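Side-chain contacts in phosphoribosylaminoimidazole carboxylase (Bombyx mori, PDB 4JA0), which is a bifunctional enzyme of purine biosynthesis, probably carboxylating aminoimidazole ribonucleotide and joining the carboxylated product to aspartate to give SAICAR: residues A171-L174 / I175-L179; R225-V228 / D229-Y233. All blocks are in the same frame, centred on the assembly; numbering follows the deposited sequence.

Interaction 1 of 2, residues A171-L174 / I175-L179; sequences ATIL and IFEIL
A171 to I178 are tied by four successive backbone hydrogen bonds of helix 162-183, each from an N-H to the carbonyl four residues earlier. I175 N gives to A171 O at 2.9 Å, F176 N to T172 O at 3.1 Å, E177 N to I173 O at 2.9 Å and I178 N to L174 O at 2.9 Å. The side chains that meet across this turn are mostly hydrocarbon. L174 and I178 meet loosely, the branch carbon L174 CG 4.3 Å from the terminal methyl I178 CD1. On the neighbouring flank I173 and E177 run side by side in the same direction, and the methyl I173 CG2 rests 3.7 Å from E177 OE2. L174 crosses E177 at roughly a right angle; its CG stands opposite its own backbone N (chi1 -175°), which carries CD1 to within 3.9 Å of E177 OE1. E177 comes back over the preceding turn because its CG stands opposite the carbonyl carbon (chi1 -76°), which sets CG 3.3 Å from I173 O; the rest of the chain is extended. The one charged group is answered from outside these segments: E177 OE1 forms a salt bridge with R403 NH1 on helix 396-420. T172 OG1 is likewise bonded to M168 O, within the helix, while its side chain packs on I195 and F197 of strand 188-200. I175 and I178 cover L71 of helix 57-74. Mostly apolar side chains thus pack between the strands and helix 57-74, F176 lying on T103 of strand 100-104. Within 171-179 E177 alone is charged: a partly exposed residue whose carboxylate is bordered by I173 and L174 with hydrocarbon, which would probably favour the pairing with R403 that ties this helix to helix 396-420.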
ATOM      1  N   ALA A 171      15.522  39.986  12.785  1.00  1.38           N
ATOM      2  CA  ALA A 171      15.120  41.065  11.890  1.00  1.51           C
ATOM      3  C   ALA A 171      16.303  41.873  11.387  1.00  1.23           C
ATOM      4  O   ALA A 171      16.365  42.228  10.214  1.00  2.27           O
ATOM      5  CB  ALA A 171      14.129  41.992  12.582  1.00  1.46           C
ATOM      6  N   THR A 172      17.251  42.139  12.272  1.00  1.67           N
ATOM      7  CA  THR A 172      18.418  42.930  11.915  1.00  1.17           C
ATOM      8  C   THR A 172      19.235  42.198  10.855  1.00  1.21           C
ATOM      9  O   THR A 172      19.633  42.790   9.852  1.00  2.53           O
ATOM     10  CB  THR A 172      19.295  43.246  13.164  1.00  2.78           C
ATOM     11  OG1 THR A 172      18.500  43.888  14.169  1.00  4.75           O
ATOM     12  CG2 THR A 172      20.483  44.143  12.813  1.00  1.67           C
ATOM     13  N   ILE A 173      19.472  40.911  11.059  1.00  1.16           N
ATOM     14  CA  ILE A 173      20.216  40.145  10.074  1.00  1.37           C
ATOM     15  C   ILE A 173      19.485  40.155   8.742  1.00  1.85           C
ATOM     16  O   ILE A 173      20.109  40.310   7.691  1.00  2.59           O
ATOM     17  CB  ILE A 173      20.425  38.700  10.518  1.00  0.79           C
ATOM     18  CG1 ILE A 173      21.205  38.676  11.829  1.00  2.31           C
ATOM     19  CG2 ILE A 173      21.147  37.917   9.448  1.00  0.86           C
ATOM     20  CD1 ILE A 173      21.319  37.300  12.446  1.00  0.97           C
ATOM     21  N   LEU A 174      18.161  40.029   8.793  1.00  1.70           N
ATOM     22  CA  LEU A 174      17.330  39.978   7.583  1.00  1.49           C
ATOM     23  C   LEU A 174      17.379  41.259   6.753  1.00  1.94           C
ATOM     24  O   LEU A 174      17.531  41.209   5.538  1.00  1.24           O
ATOM     25  CB  LEU A 174      15.885  39.664   7.978  1.00  0.90           C
ATOM     26  CG  LEU A 174      14.871  39.455   6.864  1.00  2.14           C
ATOM     27  CD1 LEU A 174      15.487  38.570   5.821  1.00  4.11           C
ATOM     28  CD2 LEU A 174      13.645  38.788   7.428  1.00  1.35           C
ATOM     29  N   ILE A 175      17.288  42.399   7.432  1.00  1.59           N
ATOM     30  CA  ILE A 175      17.333  43.715   6.798  1.00  1.72           C
ATOM     31  C   ILE A 175      18.685  43.948   6.145  1.00  3.08           C
ATOM     32  O   ILE A 175      18.771  44.485   5.039  1.00  2.79           O
ATOM     33  CB  ILE A 175      17.052  44.819   7.828  1.00  1.30           C
ATOM     34  CG1 ILE A 175      15.570  44.820   8.177  1.00  1.29           C
ATOM     35  CG2 ILE A 175      17.510  46.193   7.333  1.00  0.99           C
ATOM     36  CD1 ILE A 175      15.275  45.557   9.458  1.00 40.60           C
ATOM     37  N   PHE A 176      19.739  43.536   6.844  1.00  2.60           N
ATOM     38  CA  PHE A 176      21.059  43.553   6.269  1.00  0.96           C
ATOM     39  C   PHE A 176      21.105  42.680   4.998  1.00  2.60           C
ATOM     40  O   PHE A 176      21.619  43.103   3.964  1.00  2.74           O
ATOM     41  CB  PHE A 176      22.085  43.038   7.263  1.00  1.14           C
ATOM     42  CG  PHE A 176      23.465  42.991   6.702  1.00  4.72           C
ATOM     43  CD1 PHE A 176      24.299  44.085   6.801  1.00  3.56           C
ATOM     44  CD2 PHE A 176      23.899  41.880   5.979  1.00  3.90           C
ATOM     45  CE1 PHE A 176      25.564  44.041   6.244  1.00  6.30           C
ATOM     46  CE2 PHE A 176      25.151  41.834   5.413  1.00  2.31           C
ATOM     47  CZ  PHE A 176      25.987  42.906   5.545  1.00  6.53           C
ATOM     48  N   GLU A 177      20.552  41.476   5.061  1.00  1.74           N
ATOM     49  CA  GLU A 177      20.631  40.568   3.928  1.00  1.65           C
ATOM     50  C   GLU A 177      19.895  41.109   2.691  1.00  3.23           C
ATOM     51  O   GLU A 177      20.401  41.029   1.561  1.00  4.34           O
ATOM     52  CB  GLU A 177      20.078  39.210   4.331  1.00  1.99           C
ATOM     53  CG  GLU A 177      21.026  38.380   5.202  1.00 14.00           C
ATOM     54  CD  GLU A 177      20.334  37.158   5.798  1.00 34.66           C
ATOM     55  OE1 GLU A 177      19.079  37.170   5.868  1.00 19.51           O
ATOM     56  OE2 GLU A 177      21.032  36.186   6.185  1.00 35.95           O
ATOM     57  N   ILE A 178      18.733  41.714   2.921  1.00  1.42           N
ATOM     58  CA  ILE A 178      17.942  42.332   1.864  1.00  1.50           C
ATOM     59  C   ILE A 178      18.674  43.470   1.178  1.00  2.36           C
ATOM     60  O   ILE A 178      18.782  43.497  -0.041  1.00  1.97           O
ATOM     61  CB  ILE A 178      16.628  42.895   2.435  1.00  1.44           C
ATOM     62  CG1 ILE A 178      15.710  41.750   2.843  1.00  2.63           C
ATOM     63  CG2 ILE A 178      15.947  43.833   1.427  1.00  0.63           C
ATOM     64  CD1 ILE A 178      14.497  42.203   3.565  1.00  5.70           C
ATOM     65  N   LEU A 179      19.193  44.389   1.982  1.00  2.01           N
ATOM     66  CA  LEU A 179      19.923  45.545   1.483  1.00  1.83           C
ATOM     67  C   LEU A 179      21.246  45.125   0.860  1.00  2.06           C
ATOM     68  O   LEU A 179      21.711  45.749  -0.104  1.00  2.91           O
ATOM     69  CB  LEU A 179      20.164  46.546   2.610  1.00  1.32           C
ATOM     70  CG  LEU A 179      18.875  47.096   3.213  1.00  1.37           C
ATOM     71  CD1 LEU A 179      19.214  47.971   4.382  1.00  4.34           C
ATOM     72  CD2 LEU A 179      18.097  47.878   2.173  1.00  2.50           C
TER

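Interaction 2 of 2, residues R225-V228 / D229-Y233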
ATOM      1  N   ARG A 225      38.836  50.957  -0.517  1.00 15.34           N
ATOM      2  CA  ARG A 225      39.492  52.174  -0.980  1.00 14.05           C
ATOM      3  C   ARG A 225      38.510  53.120  -1.701  1.00 12.78           C
ATOM      4  O   ARG A 225      38.776  54.314  -1.841  1.00 17.84           O
ATOM      5  CB  ARG A 225      40.653  51.765  -1.890  1.00  4.92           C
ATOM      6  CG  ARG A 225      41.605  52.845  -2.245  1.00 22.15           C
ATOM      7  CD  ARG A 225      42.660  52.323  -3.208  1.00 70.15           C
ATOM      8  NE  ARG A 225      43.262  51.070  -2.752  1.00 19.75           N
ATOM      9  CZ  ARG A 225      43.371  49.979  -3.503  1.00 50.18           C
ATOM     10  NH1 ARG A 225      42.907  49.972  -4.748  1.00 40.90           N
ATOM     11  NH2 ARG A 225      43.939  48.889  -3.007  1.00 91.36           N
ATOM     12  N   LEU A 226      37.390  52.575  -2.177  1.00 17.42           N
ATOM     13  CA  LEU A 226      36.365  53.380  -2.839  1.00 10.82           C
ATOM     14  C   LEU A 226      35.162  53.692  -1.936  1.00 13.40           C
ATOM     15  O   LEU A 226      34.124  54.143  -2.441  1.00  7.73           O
ATOM     16  CB  LEU A 226      35.874  52.681  -4.109  1.00 12.25           C
ATOM     17  CG  LEU A 226      36.910  52.502  -5.220  1.00 14.94           C
ATOM     18  CD1 LEU A 226      36.394  51.609  -6.343  1.00  8.60           C
ATOM     19  CD2 LEU A 226      37.309  53.853  -5.749  1.00  2.91           C
ATOM     20  N   MET A 227      35.308  53.468  -0.622  1.00 11.27           N
ATOM     21  CA  MET A 227      34.207  53.658   0.343  1.00  6.04           C
ATOM     22  C   MET A 227      33.439  54.971   0.157  1.00 12.01           C
ATOM     23  O   MET A 227      34.017  56.003  -0.168  1.00 30.07           O
ATOM     24  CB  MET A 227      34.712  53.536   1.787  1.00  7.35           C
ATOM     25  CG  MET A 227      35.787  54.534   2.212  1.00 18.28           C
ATOM     26  SD  MET A 227      36.298  54.394   3.963  1.00 37.16           S
ATOM     27  CE  MET A 227      36.502  52.623   4.183  1.00 23.80           C
ATOM     28  N   VAL A 228      32.131  54.924   0.369  1.00  7.87           N
ATOM     29  CA  VAL A 228      31.265  56.060   0.060  1.00 13.83           C
ATOM     30  C   VAL A 228      30.446  56.460   1.276  1.00  9.10           C
ATOM     31  O   VAL A 228      29.563  57.321   1.199  1.00  9.25           O
ATOM     32  CB  VAL A 228      30.300  55.734  -1.111  1.00 12.40           C
ATOM     33  CG1 VAL A 228      29.879  56.997  -1.819  1.00 30.04           C
ATOM     34  CG2 VAL A 228      30.970  54.845  -2.098  1.00 22.74           C
ATOM     35  N   ASP A 229      30.715  55.802   2.395  1.00 11.55           N
ATOM     36  CA  ASP A 229      29.937  56.036   3.610  1.00 22.55           C
ATOM     37  C   ASP A 229      30.580  57.095   4.510  1.00 16.00           C
ATOM     38  O   ASP A 229      31.565  57.739   4.148  1.00 21.95           O
ATOM     39  CB  ASP A 229      29.789  54.731   4.391  1.00  8.25           C
ATOM     40  CG  ASP A 229      31.119  54.072   4.655  1.00 16.72           C
ATOM     41  OD1 ASP A 229      31.856  53.801   3.677  1.00 14.22           O
ATOM     42  OD2 ASP A 229      31.433  53.834   5.843  1.00 37.00           O
ATOM     43  N   LYS A 230      30.014  57.238   5.700  1.00 30.79           N
ATOM     44  CA  LYS A 230      30.477  58.175   6.722  1.00 30.46           C
ATOM     45  C   LYS A 230      31.860  57.809   7.330  1.00 19.68           C
ATOM     46  O   LYS A 230      32.367  58.497   8.218  1.00 17.68           O
ATOM     47  CB  LYS A 230      29.392  58.259   7.812  1.00 24.10           C
ATOM     48  CG  LYS A 230      29.526  59.363   8.845  1.00 35.58           C
ATOM     49  CD  LYS A 230      28.750  58.979  10.097  1.00 20.89           C
ATOM     50  CE  LYS A 230      29.043  59.914  11.242  1.00 12.85           C
ATOM     51  NZ  LYS A 230      28.355  59.465  12.479  1.00 47.89           N
ATOM     52  N   GLN A 231      32.481  56.738   6.846  1.00 15.42           N
ATOM     53  CA  GLN A 231      33.821  56.400   7.302  1.00 19.40           C
ATOM     54  C   GLN A 231      34.829  57.399   6.731  1.00 26.56           C
ATOM     55  O   GLN A 231      35.863  57.675   7.340  1.00 25.06           O
ATOM     56  CB  GLN A 231      34.199  54.970   6.906  1.00 10.94           C
ATOM     57  CG  GLN A 231      35.425  54.423   7.636  1.00 26.18           C
ATOM     58  CD  GLN A 231      35.271  54.455   9.157  1.00 38.94           C
ATOM     59  OE1 GLN A 231      34.175  54.248   9.684  1.00 29.78           O
ATOM     60  NE2 GLN A 231      36.370  54.712   9.866  1.00 28.46           N
ATOM     61  N   VAL A 232      34.517  57.936   5.554  1.00 21.41           N
ATOM     62  CA  VAL A 232      35.358  58.941   4.918  1.00 22.97           C
ATOM     63  C   VAL A 232      35.498  60.144   5.839  1.00 33.52           C
ATOM     64  O   VAL A 232      36.597  60.695   6.021  1.00 14.38           O
ATOM     65  CB  VAL A 232      34.768  59.386   3.562  1.00 13.74           C
ATOM     66  CG1 VAL A 232      35.436  60.655   3.068  1.00 10.37           C
ATOM     67  CG2 VAL A 232      34.913  58.275   2.533  1.00 37.07           C
ATOM     68  N   TYR A 233      34.376  60.532   6.438  1.00 17.94           N
ATOM     69  CA  TYR A 233      34.365  61.654   7.365  1.00 23.49           C
ATOM     70  C   TYR A 233      35.103  61.314   8.679  1.00 18.91           C
ATOM     71  O   TYR A 233      35.822  62.150   9.224  1.00 39.62           O
ATOM     72  CB  TYR A 233      32.921  62.104   7.626  1.00 23.24           C
ATOM     73  CG  TYR A 233      32.790  63.207   8.653  1.00 31.92           C
ATOM     74  CD1 TYR A 233      32.292  62.944   9.923  1.00 22.04           C
ATOM     75  CD2 TYR A 233      33.178  64.514   8.357  1.00 17.58           C
ATOM     76  CE1 TYR A 233      32.173  63.951  10.861  1.00 18.41           C
ATOM     77  CE2 TYR A 233      33.061  65.534   9.301  1.00 17.53           C
ATOM     78  CZ  TYR A 233      32.556  65.240  10.555  1.00 27.85           C
ATOM     79  OH  TYR A 233      32.427  66.226  11.511  1.00 21.77           O
TER
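The carboxylate of D229 has M227 beyond one oxygen and a backbone N-H over a face. M227 CB lies 3.4 Å from D229 OD1, out past that oxygen and not above the plane. Q231 N stands over the group and gives a weak capping bond to D229 OD2 (3.2 Å, N-H...O 139°), just where the chain turns into helix 231-235. The Q231 amide, the second flat group, is hydrogen-bonded by R217 and R234 at OE1 and by N235 at NE2, and turns away from M227; a bound sulfate lies about 5 Å from this side chain. M227 meets only its aliphatic part, the sulfur M227 SD resting 3.7 Å from Q231 CB as the two chains cross at a slant. M227 reaches them because its CG sits between the backbone N and the carbonyl carbon (chi1 60°). Alongside, the M227 and V232 side chains slide past each other in opposite directions, M227 CG 3.9 Å from V232 CG2, with that methyl also 3.6 Å from M227 O. Cutting M227 back to an alanine would probably uncover the Q231 methylenes and the V232 methyl. Thioether and methyl packing thus backs the start of the helix, while the capping bond is weak and the same carboxylate is also drawn, weakly, to L218 and R217 of strand 216-220.

Overall arrangement
Both contacts are local and belong to the SAICAR synthetase region, but they sit at different depths. Interaction 1 lies about 6 Å from the centre of the chain, in the middle of a long helix, and is buried; interaction 2 lies about 24 Å out, at the start of a short helix, and is partly buried. Their centres are 21 Å apart, and they do not touch. They border one antiparallel sheet: interaction 1 packs on strand 188-200, whereas interaction 2 leans on strand 216-220, its neighbour in that sheet. Backbone bonding carries the first, with aliphatic packing around it; the second combines thioether packing with a weak cap and has no hydrogen bond between its two segments.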